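Local coordinates for fimbrial subunit CupB6 (PDB 5CYL), which probably forms the adhesive tip of a chaperone-usher pilus of Pseudomonas aeruginosa, where it would help the bacterium attach and build biofilm, at residues Asp13-Arg21 with Ile196-Pro204; Gly282-Leu291 with Leu314-Gly324. All coordinates share one frame; numbering follows the deposited sequence.

Contact 1. Residues Asp13-Arg21 with Ile196-Pro204; sequences DNGKGLPWR and IGGGPPPPP
From N14 to W20 the chain runs beside G197 to P203 with their end-to-end directions only 22° apart, and the CA atoms come nearest at G17 and G199, 4.0 Å apart. G17 lies against the G197-G199 run, and K16 beside it points away, so no side chain stands between the backbones. At the near end the amide of N14 lies against G197, its OD1 3.4 Å from G197 CA. P200 leans on the backbone of L18 and P19, its CD 3.4 Å from L18 O and its CG 4.0 Å from P19 CB.

W20 has the largest share of the contact. With CG anti to its own carbonyl carbon (chi1 -73°), the indole lies alongside P202, whose CG sits over one face in a CH-pi contact, 3.8 Å from the centroid of the five-membered ring. The carbonyl oxygen of P200 meets the indole at its edge, in the ring plane and 3.1 Å from W20 CD1. F37 and R39 (strand 35-50) and Q125 and L127 (strand 118-129) also touch this tryptophan. The chemistry is consistent with a proline-rich connection laid along the N-terminal domain by apolar and ring contacts, with W20 its main side-chain partner.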
ATOM      1  N   ASP A  13     -14.357  28.591   2.300  1.00 57.38           N
ATOM      2  CA  ASP A  13     -15.306  27.583   2.805  1.00 63.32           C
ATOM      3  C   ASP A  13     -15.479  26.414   1.872  1.00 64.19           C
ATOM      4  O   ASP A  13     -15.388  26.565   0.667  1.00 64.58           O
ATOM      5  CB  ASP A  13     -16.662  28.214   3.099  1.00 73.31           C
ATOM      6  CG  ASP A  13     -16.615  29.220   4.262  1.00 86.15           C
ATOM      7  OD1 ASP A  13     -16.368  28.833   5.420  1.00 89.67           O
ATOM      8  OD2 ASP A  13     -16.861  30.413   4.018  1.00 94.29           O
ATOM      9  N   ASN A  14     -15.750  25.248   2.449  1.00 68.73           N
ATOM     10  CA  ASN A  14     -15.815  23.974   1.704  1.00 73.23           C
ATOM     11  C   ASN A  14     -16.976  23.900   0.742  1.00 74.92           C
ATOM     12  O   ASN A  14     -18.069  24.356   1.067  1.00 77.05           O
ATOM     13  CB  ASN A  14     -15.936  22.803   2.672  1.00 76.23           C
ATOM     14  CG  ASN A  14     -14.661  22.547   3.469  1.00 79.86           C
ATOM     15  OD1 ASN A  14     -13.566  23.000   3.119  1.00 78.00           O
ATOM     16  ND2 ASN A  14     -14.795  21.776   4.536  1.00 79.12           N
ATOM     17  N   GLY A  15     -16.717  23.336  -0.436  1.00 73.58           N
ATOM     18  CA  GLY A  15     -17.762  23.117  -1.437  1.00 73.50           C
ATOM     19  C   GLY A  15     -18.283  21.700  -1.313  1.00 73.99           C
ATOM     20  O   GLY A  15     -18.181  21.103  -0.240  1.00 72.13           O
ATOM     21  N   LYS A  16     -18.859  21.178  -2.400  1.00 74.73           N
ATOM     22  CA  LYS A  16     -19.204  19.748  -2.496  1.00 73.79           C
ATOM     23  C   LYS A  16     -17.861  19.008  -2.608  1.00 75.62           C
ATOM     24  O   LYS A  16     -17.038  19.365  -3.446  1.00 79.19           O
ATOM     25  CB  LYS A  16     -20.127  19.456  -3.700  1.00 67.32           C
ATOM     26  N   GLY A  17     -17.627  18.024  -1.733  1.00 74.09           N
ATOM     27  CA  GLY A  17     -16.358  17.260  -1.683  1.00 69.70           C
ATOM     28  C   GLY A  17     -16.353  16.002  -2.555  1.00 68.86           C
ATOM     29  O   GLY A  17     -17.226  15.157  -2.441  1.00 68.57           O
ATOM     30  N   LEU A  18     -15.369  15.866  -3.427  1.00 62.36           N
ATOM     31  CA  LEU A  18     -15.369  14.733  -4.348  1.00 57.67           C
ATOM     32  C   LEU A  18     -14.622  13.542  -3.779  1.00 58.40           C
ATOM     33  O   LEU A  18     -13.822  13.711  -2.836  1.00 54.25           O
ATOM     34  CB  LEU A  18     -14.815  15.170  -5.692  1.00 57.04           C
ATOM     35  CG  LEU A  18     -15.678  16.308  -6.246  1.00 54.40           C
ATOM     36  CD1 LEU A  18     -15.059  16.743  -7.577  1.00 53.49           C
ATOM     37  CD2 LEU A  18     -17.163  15.950  -6.385  1.00 49.45           C
ATOM     38  N   PRO A  19     -14.895  12.322  -4.305  1.00 60.67           N
ATOM     39  CA  PRO A  19     -14.086  11.215  -3.779  1.00 57.70           C
ATOM     40  C   PRO A  19     -12.779  11.136  -4.543  1.00 55.12           C
ATOM     41  O   PRO A  19     -12.711  11.603  -5.685  1.00 55.16           O
ATOM     42  CB  PRO A  19     -14.941   9.999  -4.081  1.00 56.78           C
ATOM     43  CG  PRO A  19     -15.639  10.358  -5.354  1.00 57.68           C
ATOM     44  CD  PRO A  19     -15.888  11.844  -5.300  1.00 59.00           C
ATOM     45  N   TRP A  20     -11.750  10.570  -3.927  1.00 54.56           N
ATOM     46  CA  TRP A  20     -10.457  10.427  -4.610  1.00 50.72           C
ATOM     47  C   TRP A  20     -10.597   9.434  -5.761  1.00 54.24           C
ATOM     48  O   TRP A  20     -11.376   8.483  -5.671  1.00 55.34           O
ATOM     49  CB  TRP A  20      -9.395   9.948  -3.642  1.00 45.08           C
ATOM     50  CG  TRP A  20      -8.934  10.985  -2.662  1.00 40.67           C
ATOM     51  CD1 TRP A  20      -9.540  11.340  -1.507  1.00 42.83           C
ATOM     52  CD2 TRP A  20      -7.740  11.769  -2.745  1.00 37.24           C
ATOM     53  NE1 TRP A  20      -8.814  12.327  -0.866  1.00 41.89           N
ATOM     54  CE2 TRP A  20      -7.698  12.596  -1.610  1.00 36.93           C
ATOM     55  CE3 TRP A  20      -6.720  11.872  -3.693  1.00 37.48           C
ATOM     56  CZ2 TRP A  20      -6.673  13.497  -1.380  1.00 36.30           C
ATOM     57  CZ3 TRP A  20      -5.689  12.769  -3.462  1.00 39.78           C
ATOM     58  CH2 TRP A  20      -5.669  13.558  -2.304  1.00 38.16           C
ATOM     59  N   ARG A  21      -9.883   9.674  -6.852  1.00 56.26           N
ATOM     60  CA  ARG A  21      -9.977   8.805  -8.029  1.00 56.56           C
ATOM     61  C   ARG A  21      -8.605   8.225  -8.379  1.00 53.80           C
ATOM     62  O   ARG A  21      -7.567   8.822  -8.094  1.00 51.61           O
ATOM     63  CB  ARG A  21     -10.579   9.554  -9.214  1.00 65.70           C
ATOM     64  CG  ARG A  21      -9.585  10.439  -9.925  1.00 79.84           C
ATOM     65  CD  ARG A  21      -9.752  10.426 -11.433  1.00 83.24           C
ATOM     66  NE  ARG A  21      -8.655  11.141 -12.111  1.00 87.64           N
ATOM     67  CZ  ARG A  21      -8.295  10.934 -13.377  1.00 85.94           C
ATOM     68  NH1 ARG A  21      -8.932  10.032 -14.111  1.00 90.13           N
ATOM     69  NH2 ARG A  21      -7.273  11.606 -13.903  1.00 81.64           N
ATOM     70  N   ILE A 196      -8.412  18.983   2.896  1.00 56.14           N
ATOM     71  CA  ILE A 196      -8.911  20.269   2.441  1.00 57.07           C
ATOM     72  C   ILE A 196     -10.037  20.129   1.422  1.00 56.75           C
ATOM     73  O   ILE A 196      -9.985  19.279   0.540  1.00 60.70           O
ATOM     74  CB  ILE A 196      -7.787  21.104   1.806  1.00 58.58           C
ATOM     75  CG1 ILE A 196      -8.338  22.418   1.261  1.00 58.83           C
ATOM     76  CG2 ILE A 196      -7.109  20.300   0.712  1.00 55.85           C
ATOM     77  CD1 ILE A 196      -7.423  23.112   0.278  1.00 60.38           C
ATOM     78  N   GLY A 197     -11.049  20.973   1.576  1.00 61.05           N
ATOM     79  CA  GLY A 197     -12.187  20.998   0.678  1.00 64.93           C
ATOM     80  C   GLY A 197     -13.258  19.986   1.025  1.00 66.08           C
ATOM     81  O   GLY A 197     -14.294  19.895   0.355  1.00 70.19           O
ATOM     82  N   GLY A 198     -13.028  19.236   2.090  1.00 66.04           N
ATOM     83  CA  GLY A 198     -13.970  18.213   2.527  1.00 69.90           C
ATOM     84  C   GLY A 198     -13.860  16.948   1.685  1.00 82.36           C
ATOM     85  O   GLY A 198     -12.945  16.788   0.863  1.00 94.29           O
ATOM     86  N   GLY A 199     -14.814  16.052   1.883  1.00 70.17           N
ATOM     87  CA  GLY A 199     -14.851  14.803   1.153  1.00 67.63           C
ATOM     88  C   GLY A 199     -14.095  13.660   1.791  1.00 65.84           C
ATOM     89  O   GLY A 199     -13.437  13.859   2.843  1.00 68.89           O
ATOM     90  N   PRO A 200     -14.182  12.420   1.155  1.00 62.14           N
ATOM     91  CA  PRO A 200     -13.539  11.332   1.919  1.00 58.82           C
ATOM     92  C   PRO A 200     -12.010  11.307   1.837  1.00 57.88           C
ATOM     93  O   PRO A 200     -11.412  11.874   0.931  1.00 56.94           O
ATOM     94  CB  PRO A 200     -14.106  10.070   1.259  1.00 60.08           C
ATOM     95  CG  PRO A 200     -14.225  10.455  -0.167  1.00 65.39           C
ATOM     96  CD  PRO A 200     -14.792  11.851  -0.102  1.00 58.34           C
ATOM     97  N   PRO A 201     -11.393  10.638   2.808  1.00 57.09           N
ATOM     98  CA  PRO A 201      -9.947  10.450   2.855  1.00 57.86           C
ATOM     99  C   PRO A 201      -9.478   9.497   1.762  1.00 55.29           C
ATOM    100  O   PRO A 201     -10.285   8.692   1.288  1.00 58.57           O
ATOM    101  CB  PRO A 201      -9.729   9.824   4.223  1.00 58.48           C
ATOM    102  CG  PRO A 201     -10.954   9.037   4.460  1.00 58.39           C
ATOM    103  CD  PRO A 201     -12.080   9.780   3.791  1.00 55.85           C
ATOM    104  N   PRO A 202      -8.206   9.587   1.337  1.00 49.45           N
ATOM    105  CA  PRO A 202      -7.765   8.685   0.268  1.00 48.19           C
ATOM    106  C   PRO A 202      -7.962   7.196   0.519  1.00 47.53           C
ATOM    107  O   PRO A 202      -7.846   6.761   1.692  1.00 46.62           O
ATOM    108  CB  PRO A 202      -6.272   8.987   0.158  1.00 45.63           C
ATOM    109  CG  PRO A 202      -6.146  10.387   0.629  1.00 44.78           C
ATOM    110  CD  PRO A 202      -7.062  10.383   1.819  1.00 44.14           C
ATOM    111  N   PRO A 203      -8.241   6.404  -0.575  1.00 50.83           N
ATOM    112  CA  PRO A 203      -8.496   4.998  -0.243  1.00 53.50           C
ATOM    113  C   PRO A 203      -7.254   4.166   0.109  1.00 54.62           C
ATOM    114  O   PRO A 203      -6.126   4.520  -0.324  1.00 57.33           O
ATOM    115  CB  PRO A 203      -9.146   4.453  -1.525  1.00 55.94           C
ATOM    116  CG  PRO A 203      -8.491   5.226  -2.591  1.00 53.59           C
ATOM    117  CD  PRO A 203      -8.351   6.619  -2.049  1.00 52.42           C
ATOM    118  N   PRO A 204      -7.450   3.050   0.883  1.00 54.79           N
ATOM    119  CA  PRO A 204      -6.230   2.268   1.144  1.00 54.71           C
ATOM    120  C   PRO A 204      -5.855   1.385  -0.044  1.00 51.89           C
ATOM    121  O   PRO A 204      -6.671   1.136  -0.923  1.00 47.42           O
ATOM    122  CB  PRO A 204      -6.635   1.386   2.336  1.00 56.74           C
ATOM    123  CG  PRO A 204      -8.074   1.100   2.076  1.00 52.17           C
ATOM    124  CD  PRO A 204      -8.616   2.407   1.561  1.00 54.15           C
TER

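Contact 2. Residues Gly282-Leu291 with Leu314-Gly324; sequences GFGIVVKNGL and LPLSAAYIRIG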
ATOM      1  N   GLY A 282       9.589 -46.327  10.827  1.00 37.28           N
ATOM      2  CA  GLY A 282      10.967 -45.932  10.467  1.00 38.05           C
ATOM      3  C   GLY A 282      11.063 -45.109   9.195  1.00 38.38           C
ATOM      4  O   GLY A 282      12.108 -45.076   8.550  1.00 39.25           O
ATOM      5  N   PHE A 283       9.961 -44.467   8.842  1.00 36.67           N
ATOM      6  CA  PHE A 283       9.894 -43.666   7.651  1.00 36.44           C
ATOM      7  C   PHE A 283       9.260 -42.346   7.958  1.00 35.31           C
ATOM      8  O   PHE A 283       8.503 -42.213   8.913  1.00 34.87           O
ATOM      9  CB  PHE A 283       9.083 -44.375   6.557  1.00 37.08           C
ATOM     10  CG  PHE A 283       9.751 -45.599   6.024  1.00 38.21           C
ATOM     11  CD1 PHE A 283       9.620 -46.816   6.673  1.00 39.29           C
ATOM     12  CD2 PHE A 283      10.532 -45.527   4.881  1.00 40.27           C
ATOM     13  CE1 PHE A 283      10.262 -47.940   6.182  1.00 42.82           C
ATOM     14  CE2 PHE A 283      11.195 -46.642   4.379  1.00 40.89           C
ATOM     15  CZ  PHE A 283      11.048 -47.857   5.024  1.00 43.75           C
ATOM     16  N   GLY A 284       9.550 -41.388   7.105  1.00 33.19           N
ATOM     17  CA  GLY A 284       8.922 -40.103   7.202  1.00 32.76           C
ATOM     18  C   GLY A 284       8.693 -39.556   5.833  1.00 33.23           C
ATOM     19  O   GLY A 284       9.035 -40.207   4.828  1.00 35.65           O
ATOM     20  N   ILE A 285       8.159 -38.343   5.782  1.00 31.89           N
ATOM     21  CA  ILE A 285       7.973 -37.646   4.509  1.00 31.60           C
ATOM     22  C   ILE A 285       8.849 -36.370   4.444  1.00 31.12           C
ATOM     23  O   ILE A 285       8.927 -35.616   5.415  1.00 28.96           O
ATOM     24  CB  ILE A 285       6.504 -37.307   4.335  1.00 31.50           C
ATOM     25  CG1 ILE A 285       5.718 -38.575   4.115  1.00 31.35           C
ATOM     26  CG2 ILE A 285       6.302 -36.426   3.135  1.00 33.64           C
ATOM     27  CD1 ILE A 285       4.252 -38.390   4.322  1.00 32.09           C
ATOM     28  N   VAL A 286       9.530 -36.146   3.325  1.00 28.48           N
ATOM     29  CA  VAL A 286      10.238 -34.874   3.130  1.00 29.60           C
ATOM     30  C   VAL A 286       9.628 -34.044   1.997  1.00 30.37           C
ATOM     31  O   VAL A 286       9.337 -34.581   0.943  1.00 37.09           O
ATOM     32  CB  VAL A 286      11.747 -35.058   2.889  1.00 28.46           C
ATOM     33  CG1 VAL A 286      12.439 -35.390   4.193  1.00 29.02           C
ATOM     34  CG2 VAL A 286      12.007 -36.123   1.865  1.00 28.57           C
ATOM     35  N   VAL A 287       9.480 -32.732   2.187  1.00 27.07           N
ATOM     36  CA  VAL A 287       8.958 -31.863   1.139  1.00 25.23           C
ATOM     37  C   VAL A 287       9.969 -30.803   0.755  1.00 26.80           C
ATOM     38  O   VAL A 287      10.471 -30.034   1.605  1.00 28.77           O
ATOM     39  CB  VAL A 287       7.681 -31.161   1.569  1.00 24.71           C
ATOM     40  CG1 VAL A 287       6.994 -30.518   0.371  1.00 26.31           C
ATOM     41  CG2 VAL A 287       6.766 -32.153   2.228  1.00 25.19           C
ATOM     42  N   LYS A 288      10.243 -30.728  -0.542  1.00 25.89           N
ATOM     43  CA  LYS A 288      11.248 -29.816  -1.025  1.00 26.67           C
ATOM     44  C   LYS A 288      10.666 -28.541  -1.684  1.00 29.19           C
ATOM     45  O   LYS A 288       9.849 -28.627  -2.592  1.00 32.23           O
ATOM     46  CB  LYS A 288      12.138 -30.557  -1.976  1.00 25.61           C
ATOM     47  CG  LYS A 288      13.203 -29.665  -2.520  1.00 26.82           C
ATOM     48  CD  LYS A 288      13.692 -30.286  -3.790  1.00 28.32           C
ATOM     49  CE  LYS A 288      14.962 -29.620  -4.190  1.00 30.75           C
ATOM     50  NZ  LYS A 288      15.550 -30.253  -5.398  1.00 33.09           N
ATOM     51  N   ASN A 289      11.119 -27.372  -1.214  1.00 29.76           N
ATOM     52  CA  ASN A 289      10.705 -26.058  -1.712  1.00 27.72           C
ATOM     53  C   ASN A 289      11.412 -25.819  -3.047  1.00 29.33           C
ATOM     54  O   ASN A 289      12.632 -25.804  -3.125  1.00 28.92           O
ATOM     55  CB  ASN A 289      11.016 -24.976  -0.664  1.00 27.27           C
ATOM     56  CG  ASN A 289      10.749 -23.540  -1.137  1.00 28.81           C
ATOM     57  OD1 ASN A 289      10.900 -23.186  -2.317  1.00 32.89           O
ATOM     58  ND2 ASN A 289      10.389 -22.696  -0.200  1.00 28.42           N
ATOM     59  N   GLY A 290      10.609 -25.641  -4.095  1.00 29.56           N
ATOM     60  CA  GLY A 290      11.115 -25.492  -5.457  1.00 28.11           C
ATOM     61  C   GLY A 290      11.934 -24.237  -5.647  1.00 29.23           C
ATOM     62  O   GLY A 290      12.926 -24.247  -6.391  1.00 27.30           O
ATOM     63  N   LEU A 291      11.524 -23.163  -4.967  1.00 28.14           N
ATOM     64  CA  LEU A 291      12.202 -21.861  -5.103  1.00 27.59           C
ATOM     65  C   LEU A 291      13.566 -21.874  -4.402  1.00 28.30           C
ATOM     66  O   LEU A 291      14.609 -21.625  -5.001  1.00 26.93           O
ATOM     67  CB  LEU A 291      11.320 -20.761  -4.549  1.00 26.87           C
ATOM     68  CG  LEU A 291       9.854 -20.837  -4.992  1.00 28.26           C
ATOM     69  CD1 LEU A 291       9.040 -19.904  -4.127  1.00 30.11           C
ATOM     70  CD2 LEU A 291       9.648 -20.498  -6.455  1.00 26.75           C
ATOM     71  N   LEU A 314       3.566 -21.614  -4.077  1.00 38.38           N
ATOM     72  CA  LEU A 314       4.798 -22.262  -3.668  1.00 35.10           C
ATOM     73  C   LEU A 314       4.905 -23.614  -4.367  1.00 34.27           C
ATOM     74  O   LEU A 314       4.060 -24.489  -4.157  1.00 34.89           O
ATOM     75  CB  LEU A 314       4.846 -22.449  -2.150  1.00 34.47           C
ATOM     76  CG  LEU A 314       6.180 -22.932  -1.595  1.00 34.74           C
ATOM     77  CD1 LEU A 314       7.273 -21.934  -1.874  1.00 33.20           C
ATOM     78  CD2 LEU A 314       6.070 -23.198  -0.102  1.00 32.68           C
ATOM     79  N   PRO A 315       5.923 -23.789  -5.203  1.00 31.96           N
ATOM     80  CA  PRO A 315       6.136 -25.083  -5.845  1.00 31.68           C
ATOM     81  C   PRO A 315       6.730 -26.096  -4.864  1.00 34.71           C
ATOM     82  O   PRO A 315       7.657 -25.768  -4.130  1.00 34.37           O
ATOM     83  CB  PRO A 315       7.101 -24.773  -6.981  1.00 30.90           C
ATOM     84  CG  PRO A 315       7.785 -23.488  -6.574  1.00 34.11           C
ATOM     85  CD  PRO A 315       6.708 -22.722  -5.835  1.00 33.53           C
ATOM     86  N   LEU A 316       6.187 -27.306  -4.840  1.00 32.01           N
ATOM     87  CA  LEU A 316       6.609 -28.313  -3.877  1.00 30.13           C
ATOM     88  C   LEU A 316       6.720 -29.708  -4.480  1.00 31.82           C
ATOM     89  O   LEU A 316       6.027 -30.039  -5.434  1.00 36.64           O
ATOM     90  CB  LEU A 316       5.649 -28.351  -2.689  1.00 28.43           C
ATOM     91  CG  LEU A 316       5.534 -27.108  -1.814  1.00 28.44           C
ATOM     92  CD1 LEU A 316       4.297 -27.164  -0.934  1.00 27.65           C
ATOM     93  CD2 LEU A 316       6.756 -26.926  -0.936  1.00 27.35           C
ATOM     94  N   SER A 317       7.596 -30.516  -3.903  1.00 31.52           N
ATOM     95  CA  SER A 317       7.701 -31.934  -4.234  1.00 32.67           C
ATOM     96  C   SER A 317       7.835 -32.733  -2.944  1.00 32.88           C
ATOM     97  O   SER A 317       8.426 -32.274  -1.976  1.00 39.01           O
ATOM     98  CB  SER A 317       8.877 -32.203  -5.179  1.00 31.97           C
ATOM     99  OG  SER A 317      10.090 -32.239  -4.466  1.00 33.74           O
ATOM    100  N   ALA A 318       7.284 -33.930  -2.926  1.00 30.76           N
ATOM    101  CA  ALA A 318       7.283 -34.757  -1.717  1.00 30.43           C
ATOM    102  C   ALA A 318       7.708 -36.204  -1.978  1.00 30.47           C
ATOM    103  O   ALA A 318       7.501 -36.729  -3.068  1.00 31.18           O
ATOM    104  CB  ALA A 318       5.918 -34.717  -1.062  1.00 28.50           C
ATOM    105  N   ALA A 319       8.318 -36.814  -0.971  1.00 28.01           N
ATOM    106  CA  ALA A 319       8.738 -38.210  -1.060  1.00 26.58           C
ATOM    107  C   ALA A 319       8.840 -38.826   0.312  1.00 28.51           C
ATOM    108  O   ALA A 319       8.879 -38.124   1.331  1.00 31.33           O
ATOM    109  CB  ALA A 319      10.050 -38.358  -1.804  1.00 23.77           C
ATOM    110  N   TYR A 320       8.814 -40.151   0.343  1.00 29.38           N
ATOM    111  CA  TYR A 320       9.123 -40.901   1.562  1.00 29.65           C
ATOM    112  C   TYR A 320      10.628 -40.864   1.848  1.00 30.72           C
ATOM    113  O   TYR A 320      11.452 -40.911   0.931  1.00 30.75           O
ATOM    114  CB  TYR A 320       8.662 -42.337   1.395  1.00 29.79           C
ATOM    115  CG  TYR A 320       7.176 -42.463   1.532  1.00 29.95           C
ATOM    116  CD1 TYR A 320       6.545 -42.114   2.734  1.00 29.93           C
ATOM    117  CD2 TYR A 320       6.398 -42.922   0.489  1.00 28.63           C
ATOM    118  CE1 TYR A 320       5.176 -42.219   2.889  1.00 31.55           C
ATOM    119  CE2 TYR A 320       5.014 -43.017   0.615  1.00 30.31           C
ATOM    120  CZ  TYR A 320       4.408 -42.665   1.806  1.00 32.78           C
ATOM    121  OH  TYR A 320       3.032 -42.804   1.975  1.00 36.13           O
ATOM    122  N   ILE A 321      10.986 -40.785   3.117  1.00 29.91           N
ATOM    123  CA  ILE A 321      12.398 -40.876   3.497  1.00 29.03           C
ATOM    124  C   ILE A 321      12.559 -41.950   4.543  1.00 30.47           C
ATOM    125  O   ILE A 321      11.693 -42.108   5.417  1.00 31.72           O
ATOM    126  CB  ILE A 321      12.933 -39.539   4.028  1.00 27.15           C
ATOM    127  CG1 ILE A 321      14.463 -39.550   4.056  1.00 26.20           C
ATOM    128  CG2 ILE A 321      12.317 -39.225   5.384  1.00 25.42           C
ATOM    129  CD1 ILE A 321      15.099 -38.262   4.526  1.00 25.81           C
ATOM    130  N   ARG A 322      13.644 -42.695   4.478  1.00 31.50           N
ATOM    131  CA  ARG A 322      13.872 -43.707   5.496  1.00 33.65           C
ATOM    132  C   ARG A 322      14.620 -43.175   6.711  1.00 34.46           C
ATOM    133  O   ARG A 322      15.771 -42.743   6.609  1.00 34.80           O
ATOM    134  CB  ARG A 322      14.641 -44.846   4.890  1.00 35.53           C
ATOM    135  CG  ARG A 322      14.970 -45.932   5.888  1.00 35.70           C
ATOM    136  CD  ARG A 322      16.133 -46.755   5.404  1.00 34.48           C
ATOM    137  NE  ARG A 322      16.718 -47.524   6.476  1.00 33.58           N
ATOM    138  CZ  ARG A 322      17.539 -48.543   6.286  1.00 35.08           C
ATOM    139  NH1 ARG A 322      17.892 -48.908   5.051  1.00 34.23           N
ATOM    140  NH2 ARG A 322      18.021 -49.186   7.337  1.00 34.24           N
ATOM    141  N   ILE A 323      13.991 -43.231   7.868  1.00 35.39           N
ATOM    142  CA  ILE A 323      14.700 -42.761   9.059  1.00 37.30           C
ATOM    143  C   ILE A 323      15.178 -43.864  10.003  1.00 40.60           C
ATOM    144  O   ILE A 323      16.119 -43.603  10.730  1.00 46.81           O
ATOM    145  CB  ILE A 323      13.930 -41.696   9.843  1.00 33.45           C
ATOM    146  CG1 ILE A 323      12.698 -42.381  10.429  1.00 34.09           C
ATOM    147  CG2 ILE A 323      13.671 -40.489   8.937  1.00 31.86           C
ATOM    148  CD1 ILE A 323      11.592 -41.500  10.959  1.00 37.10           C
ATOM    149  N   GLY A 324      14.589 -45.065   9.978  1.00 38.74           N
ATOM    150  CA  GLY A 324      15.003 -46.126  10.911  1.00 39.63           C
ATOM    151  C   GLY A 324      16.280 -46.904  10.584  1.00 45.29           C
ATOM    152  O   GLY A 324      16.677 -47.081   9.439  1.00 44.98           O
TER
HETATM  153  O   HOH W   1      10.045 -29.211  -5.354  1.00 59.38           O
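G284, V286 and K288 pair with I321, A319 and S317 as the hydrogen-bonded pairs of an antiparallel ladder, each exchanging two backbone bonds. The I321 N to G284 O bond is the straightest, 2.7 Å with 169° at the hydrogen, and S317 N to K288 O the longest of the six, at 3.2 Å. K288 O also accepts a hydrogen bond from a water, 2.8 Å away. Beyond the ladder G290 N reaches P315 O, while at the other end G282 O accepts two donors from the same face of its plane, I323 N at 2.7 Å and G324 N at 2.9 Å.

R322 extends from its strand, and its NE (3.0 Å) and NH2 grip G324 O side-on, in the guanidinium plane; NH1 is taken by F229 O. The Y320 hydroxyl is bonded to A334 O, the N289 carboxamide oxygen to D292 N.

On one face I285 lies beside Y320, its CG1 3.9 Å from CE1 of the ring, and V287 CG1 meets L316 CD2; L221 and F356, from strands 215-225 and 352-361, and F241 of the adjacent strand 239-245 pack here. The other face carries V286, whose CG1 touches I321 CD1, and K288, whose side chain extends away from the sheet. S317 OG (chi1 80°) stands 3.6 Å from K288 CB and bonds weakly to E238.

Strand 311-322 also pairs with strand 239-245, through L314, L316 and A318, as expected inside the beta-sandwich of a fimbrial domain. I285 and V287 make further backbone bonds to L273 and I296, and Y320 N is bonded to S236 OG. With these groups satisfied, the face of I285, V287, L316, A318 and Y320 can probably be buried at little polar cost.

How the contacts relate
Contact 1 and contact 2 lie on opposite sides of the chain's centre, their centres about 55 Å apart and their nearest atoms about 25 Å apart, and they share no strand. Contact 1 is a surface contact in which a loop lies along an edge of the N-terminal domain; contact 2 is buried and joins two strands of one sheet in the fimbrial domain. In the chain, the first closes before the second opens. The difference in place shows in the chemistry: prolines and glycines beside an aromatic ring along the proline run, a regular backbone ladder with apolar side chains in the sheet. Contact 2 also buries more than twice the area, 961 against 432 Å².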